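Local coordinates for alpha-1,4-endofucoidanase (Mariniflexile fucanivorans, PDB 6DLH), which hydrolyses alpha-1,4-linked fucans internally as a retaining glycoside hydrolase of family 107, its catalytic domain being followed by calcium-binding, probably immunoglobulin-like domains, at residues A[97-102]-A[213-218]; A[90-95]-A[147-152]; A[496-501]-A[509-514]. One frame throughout, in Å; residues are numbered along the deposited sequence.

Interaction 1: residues A[97-102]-A[213-218]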
ATOM      1  N   ALA A  97       7.174   3.433  -0.164  1.00 38.67           N
ATOM      2  CA  ALA A  97       7.781   4.008  -1.355  1.00 41.16           C
ATOM      3  C   ALA A  97       9.296   4.055  -1.176  1.00 46.58           C
ATOM      4  O   ALA A  97       9.773   4.281  -0.067  1.00 51.48           O
ATOM      5  CB  ALA A  97       7.212   5.377  -1.626  1.00 39.62           C
ATOM      6  N   PRO A  98      10.101   3.836  -2.243  1.00 47.06           N
ATOM      7  CA  PRO A  98      11.547   3.673  -2.086  1.00 47.88           C
ATOM      8  C   PRO A  98      12.278   5.006  -1.924  1.00 48.84           C
ATOM      9  O   PRO A  98      11.930   5.999  -2.567  1.00 49.23           O
ATOM     10  CB  PRO A  98      11.943   2.984  -3.401  1.00 47.18           C
ATOM     11  CG  PRO A  98      10.965   3.541  -4.417  1.00 48.82           C
ATOM     12  CD  PRO A  98       9.674   3.745  -3.649  1.00 46.13           C
ATOM     13  N   HIS A  99      13.293   5.000  -1.050  1.00 49.73           N
ATOM     14  CA  HIS A  99      14.142   6.157  -0.810  1.00 51.84           C
ATOM     15  C   HIS A  99      15.579   5.697  -0.566  1.00 50.89           C
ATOM     16  O   HIS A  99      15.817   4.793   0.237  1.00 48.21           O
ATOM     17  CB  HIS A  99      13.602   7.007   0.354  1.00 52.20           C
ATOM     18  CG  HIS A  99      14.066   8.425   0.316  1.00 54.70           C
ATOM     19  ND1 HIS A  99      15.278   8.822   0.852  1.00 54.13           N
ATOM     20  CD2 HIS A  99      13.501   9.535  -0.212  1.00 55.92           C
ATOM     21  CE1 HIS A  99      15.432  10.118   0.658  1.00 57.13           C
ATOM     22  NE2 HIS A  99      14.355  10.581   0.004  1.00 53.51           N
ATOM     23  N   PRO A 100      16.570   6.313  -1.257  1.00 53.31           N
ATOM     24  CA  PRO A 100      17.986   5.970  -1.089  1.00 53.48           C
ATOM     25  C   PRO A 100      18.456   5.937   0.365  1.00 53.72           C
ATOM     26  O   PRO A 100      19.080   4.966   0.798  1.00 51.31           O
ATOM     27  CB  PRO A 100      18.706   7.119  -1.815  1.00 56.36           C
ATOM     28  CG  PRO A 100      17.728   7.566  -2.883  1.00 55.69           C
ATOM     29  CD  PRO A 100      16.361   7.373  -2.260  1.00 53.98           C
ATOM     30  N   ILE A 101      18.139   7.007   1.108  1.00 54.80           N
ATOM     31  CA  ILE A 101      18.556   7.166   2.494  1.00 51.79           C
ATOM     32  C   ILE A 101      17.969   6.044   3.350  1.00 52.79           C
ATOM     33  O   ILE A 101      18.686   5.435   4.142  1.00 52.64           O
ATOM     34  CB  ILE A 101      18.201   8.570   3.028  1.00 52.71           C
ATOM     35  CG1 ILE A 101      18.655   9.676   2.068  1.00 54.70           C
ATOM     36  CG2 ILE A 101      18.760   8.772   4.431  1.00 54.00           C
ATOM     37  CD1 ILE A 101      18.288  11.080   2.503  1.00 54.02           C
ATOM     38  N   ILE A 102      16.671   5.755   3.175  1.00 51.46           N
ATOM     39  CA  ILE A 102      16.003   4.761   4.004  1.00 50.21           C
ATOM     40  C   ILE A 102      16.544   3.369   3.674  1.00 49.98           C
ATOM     41  O   ILE A 102      16.643   2.512   4.556  1.00 46.16           O
ATOM     42  CB  ILE A 102      14.464   4.830   3.875  1.00 48.37           C
ATOM     43  CG1 ILE A 102      13.905   6.203   4.262  1.00 47.58           C
ATOM     44  CG2 ILE A 102      13.809   3.714   4.680  1.00 46.39           C
ATOM     45  CD1 ILE A 102      12.423   6.375   3.992  1.00 46.70           C
ATOM     46  N   ALA A 213       7.550  14.171  -2.233  1.00 39.59           N
ATOM     47  CA  ALA A 213       6.564  15.103  -2.756  1.00 43.56           C
ATOM     48  C   ALA A 213       6.949  15.546  -4.164  1.00 46.28           C
ATOM     49  O   ALA A 213       6.083  15.681  -5.032  1.00 47.83           O
ATOM     50  CB  ALA A 213       6.400  16.272  -1.822  1.00 42.61           C
ATOM     51  N   GLN A 214       8.260  15.742  -4.376  1.00 48.29           N
ATOM     52  CA  GLN A 214       8.797  16.239  -5.637  1.00 48.37           C
ATOM     53  C   GLN A 214       8.671  15.175  -6.727  1.00 43.99           C
ATOM     54  O   GLN A 214       8.328  15.486  -7.866  1.00 42.89           O
ATOM     55  CB  GLN A 214      10.236  16.727  -5.454  1.00 52.93           C
ATOM     56  CG  GLN A 214      10.320  18.114  -4.828  1.00 55.62           C
ATOM     57  CD  GLN A 214      11.729  18.644  -4.702  1.00 56.81           C
ATOM     58  OE1 GLN A 214      12.627  17.983  -4.179  1.00 55.58           O
ATOM     59  NE2 GLN A 214      11.923  19.869  -5.162  1.00 56.13           N
ATOM     60  N   ARG A 215       8.937  13.922  -6.353  1.00 40.52           N
ATOM     61  CA  ARG A 215       8.794  12.774  -7.229  1.00 42.12           C
ATOM     62  C   ARG A 215       7.366  12.701  -7.777  1.00 44.77           C
ATOM     63  O   ARG A 215       7.166  12.686  -8.993  1.00 44.58           O
ATOM     64  CB  ARG A 215       9.168  11.505  -6.456  1.00 42.01           C
ATOM     65  CG  ARG A 215       9.628  10.348  -7.329  1.00 43.07           C
ATOM     66  CD  ARG A 215       9.763   9.052  -6.548  1.00 44.13           C
ATOM     67  NE  ARG A 215      10.903   8.977  -5.638  1.00 44.69           N
ATOM     68  CZ  ARG A 215      11.062   8.037  -4.704  1.00 47.45           C
ATOM     69  NH1 ARG A 215      12.180   7.977  -4.002  1.00 48.02           N
ATOM     70  NH2 ARG A 215      10.102   7.161  -4.465  1.00 48.12           N
ATOM     71  N   TYR A 216       6.376  12.687  -6.871  1.00 44.75           N
ATOM     72  CA  TYR A 216       5.024  12.283  -7.232  1.00 41.25           C
ATOM     73  C   TYR A 216       4.232  13.438  -7.833  1.00 41.57           C
ATOM     74  O   TYR A 216       3.325  13.196  -8.626  1.00 45.31           O
ATOM     75  CB  TYR A 216       4.350  11.527  -6.085  1.00 39.12           C
ATOM     76  CG  TYR A 216       5.108  10.287  -5.687  1.00 35.46           C
ATOM     77  CD1 TYR A 216       5.451   9.332  -6.632  1.00 35.56           C
ATOM     78  CD2 TYR A 216       5.508  10.077  -4.376  1.00 35.18           C
ATOM     79  CE1 TYR A 216       6.160   8.193  -6.282  1.00 35.07           C
ATOM     80  CE2 TYR A 216       6.218   8.944  -4.010  1.00 34.89           C
ATOM     81  CZ  TYR A 216       6.549   8.000  -4.968  1.00 35.61           C
ATOM     82  OH  TYR A 216       7.261   6.886  -4.621  1.00 38.31           O
ATOM     83  N   GLY A 217       4.601  14.678  -7.492  1.00 39.95           N
ATOM     84  CA  GLY A 217       3.955  15.835  -8.089  1.00 37.35           C
ATOM     85  C   GLY A 217       2.455  15.849  -7.802  1.00 40.67           C
ATOM     86  O   GLY A 217       2.030  15.610  -6.671  1.00 42.47           O
ATOM     87  N   ASP A 218       1.659  16.109  -8.843  1.00 40.77           N
ATOM     88  CA  ASP A 218       0.228  16.309  -8.690  1.00 41.37           C
ATOM     89  C   ASP A 218      -0.518  14.971  -8.629  1.00 40.23           C
ATOM     90  O   ASP A 218      -1.744  14.940  -8.734  1.00 38.29           O
ATOM     91  CB  ASP A 218      -0.314  17.246  -9.773  1.00 41.55           C
ATOM     92  CG  ASP A 218      -0.369  16.612 -11.154  1.00 46.04           C
ATOM     93  OD1 ASP A 218      -0.057  15.400 -11.263  1.00 42.97           O
ATOM     94  OD2 ASP A 218      -0.721  17.337 -12.114  1.00 46.22           O
TER
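The guanidinium of R215 meets the carbonyl of P98 edge-on, and both terminal nitrogens share that single oxygen. This two-nitrogen grip on one backbone acceptor fastens the end of helix 198-216 to the loop entering helix 100-104, in the beta/alpha domain built round the parallel sheet. The NH2 branch lies 2.9 Å from P98 O, in the carbonyl plane, and the oxygen is only 3° out of the guanidinium plane. Each group thus puts its partner near its own plane, while the two planes stay inclined to each other by about 25°. NH1 of R215 sits on the same oxygen in a straighter bond, too short as modelled for its exact length to carry weight. The side chain of R215 starts with CG anti to the backbone N (chi1 -156°) and bends at chi3, which turns its end in to the loop.

Y216 lies alongside: R215 CB stands over the centre of its ring, 4.2 Å above the plane. Its hydroxyl also accepts from NH2 of R215, at 2.9 Å to Y216 OH, with OH tilted from the guanidinium plane. The same hydroxyl is hydrogen-bonded to D128, whose carboxylate makes a long, weak ion pair with R215. NH2 therefore bridges a backbone carbonyl and a phenol. On the loop side, the methyl of A97 approaches the tyrosine at its rim, near the ring plane, with A97 CB 3.4 Å from Y216 OH.

Interaction 2: residues A[90-95]-A[147-152]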
ATOM      1  N   ILE A  90       3.774   2.404  16.086  1.00 43.79           N
ATOM      2  CA  ILE A  90       5.117   1.845  16.152  1.00 45.10           C
ATOM      3  C   ILE A  90       5.588   1.410  14.764  1.00 47.50           C
ATOM      4  O   ILE A  90       6.725   0.973  14.615  1.00 50.84           O
ATOM      5  CB  ILE A  90       5.208   0.696  17.175  1.00 45.76           C
ATOM      6  CG1 ILE A  90       4.312  -0.488  16.794  1.00 45.77           C
ATOM      7  CG2 ILE A  90       4.925   1.205  18.583  1.00 48.63           C
ATOM      8  CD1 ILE A  90       4.446  -1.692  17.709  1.00 46.91           C
ATOM      9  N   PHE A  91       4.721   1.547  13.752  1.00 45.32           N
ATOM     10  CA  PHE A  91       5.071   1.184  12.386  1.00 40.25           C
ATOM     11  C   PHE A  91       5.371   2.436  11.564  1.00 38.56           C
ATOM     12  O   PHE A  91       5.516   2.361  10.344  1.00 40.87           O
ATOM     13  CB  PHE A  91       3.953   0.349  11.752  1.00 38.67           C
ATOM     14  CG  PHE A  91       3.574  -0.873  12.543  1.00 37.33           C
ATOM     15  CD1 PHE A  91       4.267  -2.063  12.381  1.00 37.02           C
ATOM     16  CD2 PHE A  91       2.540  -0.829  13.468  1.00 38.42           C
ATOM     17  CE1 PHE A  91       3.930  -3.186  13.123  1.00 36.57           C
ATOM     18  CE2 PHE A  91       2.205  -1.951  14.213  1.00 36.27           C
ATOM     19  CZ  PHE A  91       2.902  -3.124  14.037  1.00 36.95           C
ATOM     20  N   SER A  92       5.495   3.581  12.242  1.00 36.36           N
ATOM     21  CA  SER A  92       5.729   4.848  11.565  1.00 39.09           C
ATOM     22  C   SER A  92       7.019   4.860  10.740  1.00 41.43           C
ATOM     23  O   SER A  92       7.110   5.638   9.792  1.00 43.42           O
ATOM     24  CB  SER A  92       5.669   6.018  12.516  1.00 38.95           C
ATOM     25  OG  SER A  92       6.727   5.958  13.456  1.00 37.97           O
ATOM     26  N   PRO A  93       8.079   4.079  11.075  1.00 42.34           N
ATOM     27  CA  PRO A  93       9.253   3.972  10.201  1.00 45.14           C
ATOM     28  C   PRO A  93       9.031   3.279   8.855  1.00 44.31           C
ATOM     29  O   PRO A  93       9.699   3.604   7.875  1.00 41.32           O
ATOM     30  CB  PRO A  93      10.268   3.163  11.033  1.00 44.64           C
ATOM     31  CG  PRO A  93       9.787   3.320  12.459  1.00 44.99           C
ATOM     32  CD  PRO A  93       8.278   3.355  12.341  1.00 43.73           C
ATOM     33  N   THR A  94       8.093   2.324   8.814  1.00 43.51           N
ATOM     34  CA  THR A  94       7.880   1.512   7.625  1.00 41.65           C
ATOM     35  C   THR A  94       7.201   2.338   6.533  1.00 41.61           C
ATOM     36  O   THR A  94       6.071   2.792   6.712  1.00 43.04           O
ATOM     37  CB  THR A  94       7.116   0.232   7.973  1.00 44.82           C
ATOM     38  OG1 THR A  94       5.770   0.590   8.297  1.00 46.40           O
ATOM     39  CG2 THR A  94       7.757  -0.536   9.108  1.00 43.69           C
ATOM     40  N   HIS A  95       7.914   2.522   5.412  1.00 36.18           N
ATOM     41  CA  HIS A  95       7.440   3.258   4.250  1.00 36.91           C
ATOM     42  C   HIS A  95       7.058   2.276   3.145  1.00 38.03           C
ATOM     43  O   HIS A  95       7.537   1.143   3.134  1.00 38.99           O
ATOM     44  CB  HIS A  95       8.524   4.221   3.738  1.00 34.50           C
ATOM     45  CG  HIS A  95       8.783   5.384   4.635  1.00 32.87           C
ATOM     46  ND1 HIS A  95       9.214   5.228   5.942  1.00 32.07           N
ATOM     47  CD2 HIS A  95       8.697   6.714   4.414  1.00 31.61           C
ATOM     48  CE1 HIS A  95       9.357   6.415   6.493  1.00 32.07           C
ATOM     49  NE2 HIS A  95       9.050   7.344   5.574  1.00 31.23           N
ATOM     50  N   TYR A 147      -1.246   9.342   3.867  1.00 28.53           N
ATOM     51  CA  TYR A 147      -1.094   9.267   5.308  1.00 31.15           C
ATOM     52  C   TYR A 147       0.382   9.159   5.681  1.00 33.67           C
ATOM     53  O   TYR A 147       1.097   8.304   5.163  1.00 34.37           O
ATOM     54  CB  TYR A 147      -1.828   8.051   5.873  1.00 30.63           C
ATOM     55  CG  TYR A 147      -1.584   7.828   7.344  1.00 31.60           C
ATOM     56  CD1 TYR A 147      -0.434   7.193   7.800  1.00 30.35           C
ATOM     57  CD2 TYR A 147      -2.502   8.264   8.289  1.00 30.37           C
ATOM     58  CE1 TYR A 147      -0.200   7.002   9.153  1.00 29.61           C
ATOM     59  CE2 TYR A 147      -2.291   8.069   9.643  1.00 30.67           C
ATOM     60  CZ  TYR A 147      -1.137   7.436  10.077  1.00 30.98           C
ATOM     61  OH  TYR A 147      -0.946   7.252  11.416  1.00 29.43           O
ATOM     62  N   VAL A 148       0.806  10.017   6.618  1.00 35.18           N
ATOM     63  CA  VAL A 148       2.145   9.988   7.185  1.00 34.44           C
ATOM     64  C   VAL A 148       2.016  10.126   8.696  1.00 34.33           C
ATOM     65  O   VAL A 148       1.370  11.048   9.180  1.00 34.21           O
ATOM     66  CB  VAL A 148       3.047  11.097   6.603  1.00 33.75           C
ATOM     67  CG1 VAL A 148       4.353  11.220   7.381  1.00 34.42           C
ATOM     68  CG2 VAL A 148       3.329  10.892   5.118  1.00 32.28           C
ATOM     69  N   ASN A 149       2.603   9.181   9.431  1.00 35.03           N
ATOM     70  CA  ASN A 149       2.671   9.331  10.871  1.00 38.04           C
ATOM     71  C   ASN A 149       3.829  10.272  11.183  1.00 42.49           C
ATOM     72  O   ASN A 149       4.914  10.132  10.620  1.00 43.81           O
ATOM     73  CB  ASN A 149       2.744   7.987  11.592  1.00 38.31           C
ATOM     74  CG  ASN A 149       2.637   8.146  13.091  1.00 39.34           C
ATOM     75  OD1 ASN A 149       3.619   8.489  13.748  1.00 42.13           O
ATOM     76  ND2 ASN A 149       1.452   7.919  13.637  1.00 38.33           N
ATOM     77  N   SER A 150       3.570  11.237  12.069  1.00 42.12           N
ATOM     78  CA  SER A 150       4.466  12.358  12.303  1.00 40.88           C
ATOM     79  C   SER A 150       5.784  11.905  12.930  1.00 38.98           C
ATOM     80  O   SER A 150       6.803  12.558  12.724  1.00 40.02           O
ATOM     81  CB  SER A 150       3.792  13.423  13.133  1.00 41.02           C
ATOM     82  OG  SER A 150       2.793  14.095  12.375  1.00 41.80           O
ATOM     83  N   TYR A 151       5.750  10.792  13.677  1.00 37.98           N
ATOM     84  CA  TYR A 151       6.911  10.234  14.356  1.00 40.19           C
ATOM     85  C   TYR A 151       7.894   9.649  13.344  1.00 43.85           C
ATOM     86  O   TYR A 151       9.066   9.476  13.664  1.00 43.20           O
ATOM     87  CB  TYR A 151       6.511   9.147  15.358  1.00 39.40           C
ATOM     88  CG  TYR A 151       6.128   9.647  16.729  1.00 40.54           C
ATOM     89  CD1 TYR A 151       7.085   9.868  17.711  1.00 41.07           C
ATOM     90  CD2 TYR A 151       4.804   9.900  17.049  1.00 39.55           C
ATOM     91  CE1 TYR A 151       6.734  10.334  18.971  1.00 40.64           C
ATOM     92  CE2 TYR A 151       4.437  10.362  18.305  1.00 40.12           C
ATOM     93  CZ  TYR A 151       5.404  10.585  19.271  1.00 40.55           C
ATOM     94  OH  TYR A 151       5.033  11.040  20.507  1.00 36.81           O
ATOM     95  N   ASN A 152       7.389   9.308  12.149  1.00 45.84           N
ATOM     96  CA  ASN A 152       8.189   8.901  11.004  1.00 46.52           C
ATOM     97  C   ASN A 152       9.236   7.869  11.430  1.00 47.35           C
ATOM     98  O   ASN A 152       8.889   6.868  12.054  1.00 48.61           O
ATOM     99  CB  ASN A 152       8.642  10.114  10.185  1.00 48.08           C
ATOM    100  CG  ASN A 152       9.623  11.009  10.915  1.00 54.86           C
ATOM    101  OD1 ASN A 152      10.819  10.716  10.968  1.00 53.97           O
ATOM    102  ND2 ASN A 152       9.130  12.103  11.475  1.00 51.28           N
TER
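The hydroxyl of S92 donates to the backbone carbonyl of N152, with S92 OG 2.7 Å from N152 O, in the carbonyl plane and on a lone pair. This buried bond joins two type I beta turns, F91 to T94 and N149 to N152, which follow neighbouring parallel strands of the beta/alpha domain, 80-84 and 143-149. At chi1 65° the S92 hydroxyl lies between its own backbone N and carbonyl carbon, directed at the second turn. The P93 nitrogen also comes close to N152 O, but a proline has no hydrogen to give it, so S92 OG is the donor across the contact.

Beside this bond, the amide of N149 packs on the serine: N149 OD1 lies 3.4 Å from S92 CB. That oxygen also makes an Asx turn, accepting from the backbone N of Y151 at 3.1 Å from OD1, with the donor tilted 32° from the carbonyl plane. ND2 of N149 is hydrogen-bonded to S227 and weakly to Y147 OH, so each end of the amide has a partner and its rotation is probably fixed. Replacing N149 by an alanine removes the amide, which would probably leave Y151 N without this acceptor, take one partner from S227 OG and open a gap beside S92 CB.

Bonds within each segment brace the turns. In the first, F91 O takes both the backbone N and the hydroxyl of T94; just after it, H95 ND1 donates to P93 O. In the second, N152, with positive phi, turns its amide onto the preceding backbone, where N152 ND2 stands 2.7 Å from S150 O, above the carbonyl plane.

Interaction 3: residues A[496-501]-A[509-514]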
ATOM      1  N   PHE A 496      -9.992  19.959 -23.984  1.00 47.00           N
ATOM      2  CA  PHE A 496     -11.304  20.432 -24.391  1.00 48.77           C
ATOM      3  C   PHE A 496     -12.371  19.978 -23.394  1.00 49.29           C
ATOM      4  O   PHE A 496     -12.104  19.186 -22.490  1.00 49.81           O
ATOM      5  CB  PHE A 496     -11.609  19.985 -25.823  1.00 45.47           C
ATOM      6  CG  PHE A 496     -11.472  18.501 -26.044  1.00 44.85           C
ATOM      7  CD1 PHE A 496     -10.221  17.916 -26.186  1.00 44.76           C
ATOM      8  CD2 PHE A 496     -12.593  17.683 -26.090  1.00 44.83           C
ATOM      9  CE1 PHE A 496     -10.100  16.548 -26.382  1.00 46.39           C
ATOM     10  CE2 PHE A 496     -12.470  16.317 -26.298  1.00 43.94           C
ATOM     11  CZ  PHE A 496     -11.223  15.752 -26.440  1.00 44.48           C
ATOM     12  N   GLU A 497     -13.583  20.500 -23.593  1.00 48.94           N
ATOM     13  CA  GLU A 497     -14.714  20.241 -22.726  1.00 52.34           C
ATOM     14  C   GLU A 497     -15.593  19.182 -23.384  1.00 51.29           C
ATOM     15  O   GLU A 497     -15.868  19.267 -24.579  1.00 47.17           O
ATOM     16  CB  GLU A 497     -15.532  21.525 -22.553  1.00 56.50           C
ATOM     17  CG  GLU A 497     -14.742  22.689 -21.985  1.00 60.71           C
ATOM     18  CD  GLU A 497     -14.455  22.599 -20.496  1.00 67.22           C
ATOM     19  OE1 GLU A 497     -13.287  22.365 -20.137  1.00 69.88           O
ATOM     20  OE2 GLU A 497     -15.402  22.769 -19.700  1.00 74.61           O
ATOM     21  N   LEU A 498     -16.012  18.183 -22.593  1.00 48.01           N
ATOM     22  CA  LEU A 498     -17.136  17.345 -22.979  1.00 44.98           C
ATOM     23  C   LEU A 498     -18.396  17.878 -22.305  1.00 44.29           C
ATOM     24  O   LEU A 498     -18.342  18.349 -21.173  1.00 47.19           O
ATOM     25  CB  LEU A 498     -16.857  15.891 -22.596  1.00 41.65           C
ATOM     26  CG  LEU A 498     -15.816  15.176 -23.456  1.00 44.94           C
ATOM     27  CD1 LEU A 498     -15.709  13.711 -23.064  1.00 40.23           C
ATOM     28  CD2 LEU A 498     -16.133  15.314 -24.941  1.00 41.08           C
ATOM     29  N   MET A 499     -19.529  17.797 -23.008  1.00 42.83           N
ATOM     30  CA  MET A 499     -20.760  18.382 -22.505  1.00 44.41           C
ATOM     31  C   MET A 499     -21.892  17.358 -22.515  1.00 44.84           C
ATOM     32  O   MET A 499     -22.368  16.934 -23.571  1.00 42.37           O
ATOM     33  CB  MET A 499     -21.151  19.600 -23.340  1.00 48.48           C
ATOM     34  CG  MET A 499     -20.096  20.695 -23.328  1.00 52.57           C
ATOM     35  SD  MET A 499     -20.534  21.974 -24.519  1.00 62.19           S
ATOM     36  CE  MET A 499     -20.553  21.038 -26.046  1.00 55.87           C
ATOM     37  N   ALA A 500     -22.324  16.973 -21.311  1.00 39.99           N
ATOM     38  CA  ALA A 500     -23.399  16.008 -21.178  1.00 39.25           C
ATOM     39  C   ALA A 500     -24.711  16.758 -20.990  1.00 40.16           C
ATOM     40  O   ALA A 500     -24.758  17.748 -20.266  1.00 40.76           O
ATOM     41  CB  ALA A 500     -23.112  15.071 -20.031  1.00 37.82           C
ATOM     42  N   GLN A 501     -25.769  16.266 -21.644  1.00 37.77           N
ATOM     43  CA  GLN A 501     -27.031  16.977 -21.680  1.00 38.84           C
ATOM     44  C   GLN A 501     -28.142  16.070 -21.168  1.00 37.29           C
ATOM     45  O   GLN A 501     -28.147  14.870 -21.442  1.00 36.46           O
ATOM     46  CB  GLN A 501     -27.342  17.435 -23.112  1.00 42.41           C
ATOM     47  CG  GLN A 501     -28.588  18.308 -23.207  1.00 45.84           C
ATOM     48  CD  GLN A 501     -29.010  18.654 -24.616  1.00 50.85           C
ATOM     49  OE1 GLN A 501     -29.027  17.807 -25.509  1.00 52.47           O
ATOM     50  NE2 GLN A 501     -29.388  19.909 -24.816  1.00 48.91           N
ATOM     51  N   ARG A 509     -17.179  18.831 -18.499  1.00 44.53           N
ATOM     52  CA  ARG A 509     -16.051  18.168 -17.871  1.00 43.64           C
ATOM     53  C   ARG A 509     -14.853  18.327 -18.802  1.00 45.90           C
ATOM     54  O   ARG A 509     -14.942  18.003 -19.985  1.00 47.19           O
ATOM     55  CB  ARG A 509     -16.423  16.707 -17.593  1.00 42.76           C
ATOM     56  CG  ARG A 509     -15.270  15.780 -17.242  1.00 41.89           C
ATOM     57  CD  ARG A 509     -14.795  15.839 -15.805  1.00 47.15           C
ATOM     58  NE  ARG A 509     -15.752  15.559 -14.738  1.00 42.94           N
ATOM     59  CZ  ARG A 509     -15.751  14.457 -13.987  1.00 44.58           C
ATOM     60  NH1 ARG A 509     -15.291  13.313 -14.468  1.00 40.30           N
ATOM     61  NH2 ARG A 509     -16.197  14.511 -12.745  1.00 43.29           N
ATOM     62  N   GLU A 510     -13.756  18.869 -18.263  1.00 43.99           N
ATOM     63  CA  GLU A 510     -12.535  19.050 -19.028  1.00 48.02           C
ATOM     64  C   GLU A 510     -11.819  17.707 -19.155  1.00 48.64           C
ATOM     65  O   GLU A 510     -11.547  17.050 -18.153  1.00 49.17           O
ATOM     66  CB  GLU A 510     -11.636  20.100 -18.370  1.00 49.08           C
ATOM     67  CG  GLU A 510     -10.324  20.319 -19.103  1.00 52.69           C
ATOM     68  CD  GLU A 510      -9.319  21.180 -18.355  1.00 52.10           C
ATOM     69  OE1 GLU A 510      -8.316  20.627 -17.853  1.00 52.07           O
ATOM     70  OE2 GLU A 510      -9.547  22.398 -18.271  1.00 53.81           O
ATOM     71  N   VAL A 511     -11.514  17.323 -20.401  1.00 46.29           N
ATOM     72  CA  VAL A 511     -10.794  16.093 -20.695  1.00 44.61           C
ATOM     73  C   VAL A 511      -9.526  16.432 -21.475  1.00 44.87           C
ATOM     74  O   VAL A 511      -9.485  17.421 -22.210  1.00 42.47           O
ATOM     75  CB  VAL A 511     -11.676  15.068 -21.442  1.00 44.68           C
ATOM     76  CG1 VAL A 511     -12.839  14.586 -20.584  1.00 43.52           C
ATOM     77  CG2 VAL A 511     -12.187  15.596 -22.780  1.00 43.78           C
ATOM     78  N   LYS A 512      -8.505  15.586 -21.304  1.00 44.87           N
ATOM     79  CA  LYS A 512      -7.211  15.767 -21.936  1.00 47.08           C
ATOM     80  C   LYS A 512      -6.897  14.567 -22.828  1.00 48.22           C
ATOM     81  O   LYS A 512      -7.412  13.469 -22.615  1.00 44.56           O
ATOM     82  CB  LYS A 512      -6.119  15.969 -20.879  1.00 48.94           C
ATOM     83  CG  LYS A 512      -6.154  17.313 -20.163  1.00 54.91           C
ATOM     84  CD  LYS A 512      -5.260  17.376 -18.933  1.00 60.61           C
ATOM     85  CE  LYS A 512      -3.811  17.712 -19.225  1.00 66.57           C
ATOM     86  NZ  LYS A 512      -3.611  19.162 -19.469  1.00 69.54           N
ATOM     87  N   LEU A 513      -6.070  14.823 -23.852  1.00 48.17           N
ATOM     88  CA  LEU A 513      -5.472  13.807 -24.703  1.00 47.34           C
ATOM     89  C   LEU A 513      -3.972  14.062 -24.747  1.00 48.14           C
ATOM     90  O   LEU A 513      -3.551  15.204 -24.917  1.00 51.84           O
ATOM     91  CB  LEU A 513      -6.064  13.910 -26.111  1.00 45.87           C
ATOM     92  CG  LEU A 513      -7.434  13.270 -26.310  1.00 45.77           C
ATOM     93  CD1 LEU A 513      -7.971  13.582 -27.695  1.00 47.67           C
ATOM     94  CD2 LEU A 513      -7.364  11.770 -26.097  1.00 45.52           C
ATOM     95  N   GLU A 514      -3.182  12.996 -24.582  1.00 46.04           N
ATOM     96  CA  GLU A 514      -1.736  13.122 -24.529  1.00 44.76           C
ATOM     97  C   GLU A 514      -1.092  12.047 -25.402  1.00 48.37           C
ATOM     98  O   GLU A 514      -1.534  10.896 -25.410  1.00 46.19           O
ATOM     99  CB  GLU A 514      -1.241  13.063 -23.082  1.00 42.30           C
TER
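Backbone bonds pair F496 with V511 and L498 with R509 across a two-stranded antiparallel hairpin of what is probably an immunoglobulin-like domain. Both are hydrogen-bonded pairs, each closed by two N-H to O bonds; the shortest has L498 N 2.8 Å from R509 O. E497 and E510, lying between them, form a non-hydrogen-bonded pair. Two CA-H contacts add to the pairing, from E510 CA to F496 O and from E497 CA to R509 O. The short strand segments run at 131° to one another.

Apolar contacts gather on the face that bears F496, L498, V511 and R509. One methyl of V511 lies over the F496 ring in a CH-pi contact, V511 CG2 being 3.9 Å from the ring centroid and 22° off its normal. L513 reaches the same ring differently, at its edge, with CD1 3.9 Å from F496 CE1. The same V511 methyl touches L498, whose CG is 3.7 Å from V511 CG2, so it is wedged between a ring and a branched chain that crosses V511 at about a right angle.

On the face that bears E497 and E510, two carboxylates come close. The bent chain of E497 lays OE1 3.3 Å from E510 CB. The same oxygen stands 4.2 Å from E510 OE2, the carboxylate planes 77° apart. Two like charges this close probably cost some energy, which the bond from N508 ND2 to E497 OE2 may partly repay.

Around the hairpin, strand 459-464 pairs with the other edge of strand 494-502, and W423 of strand 422-423 packs on L498 and R509. The guanidinium of R509 is hydrogen-bonded to S424 and T428, and its side chain lies about 7 Å from that of the calcium ligand D79, near the catalytic domain.

Following the chain from its N terminus, interaction 2 opens first at 90-95, in the loop after strand 80-84, and interaction 1 opens just afterwards at 97-102. Interaction 2 closes at the end of strand 143-149, interaction 1 only at the end of helix 198-216, so the two loops cross rather than nest. They touch as well: I102 CD1 packs 3.8 Å from H95 CD2. Together they tie the segment after strand 80-84 to the neighbouring strand and to the C-terminal end of helix 198-216. Interaction 3 comes later, in series, a local hairpin closure in the following, probably immunoglobulin-like domain; its nearest atoms lie about 8 Å from interaction 1.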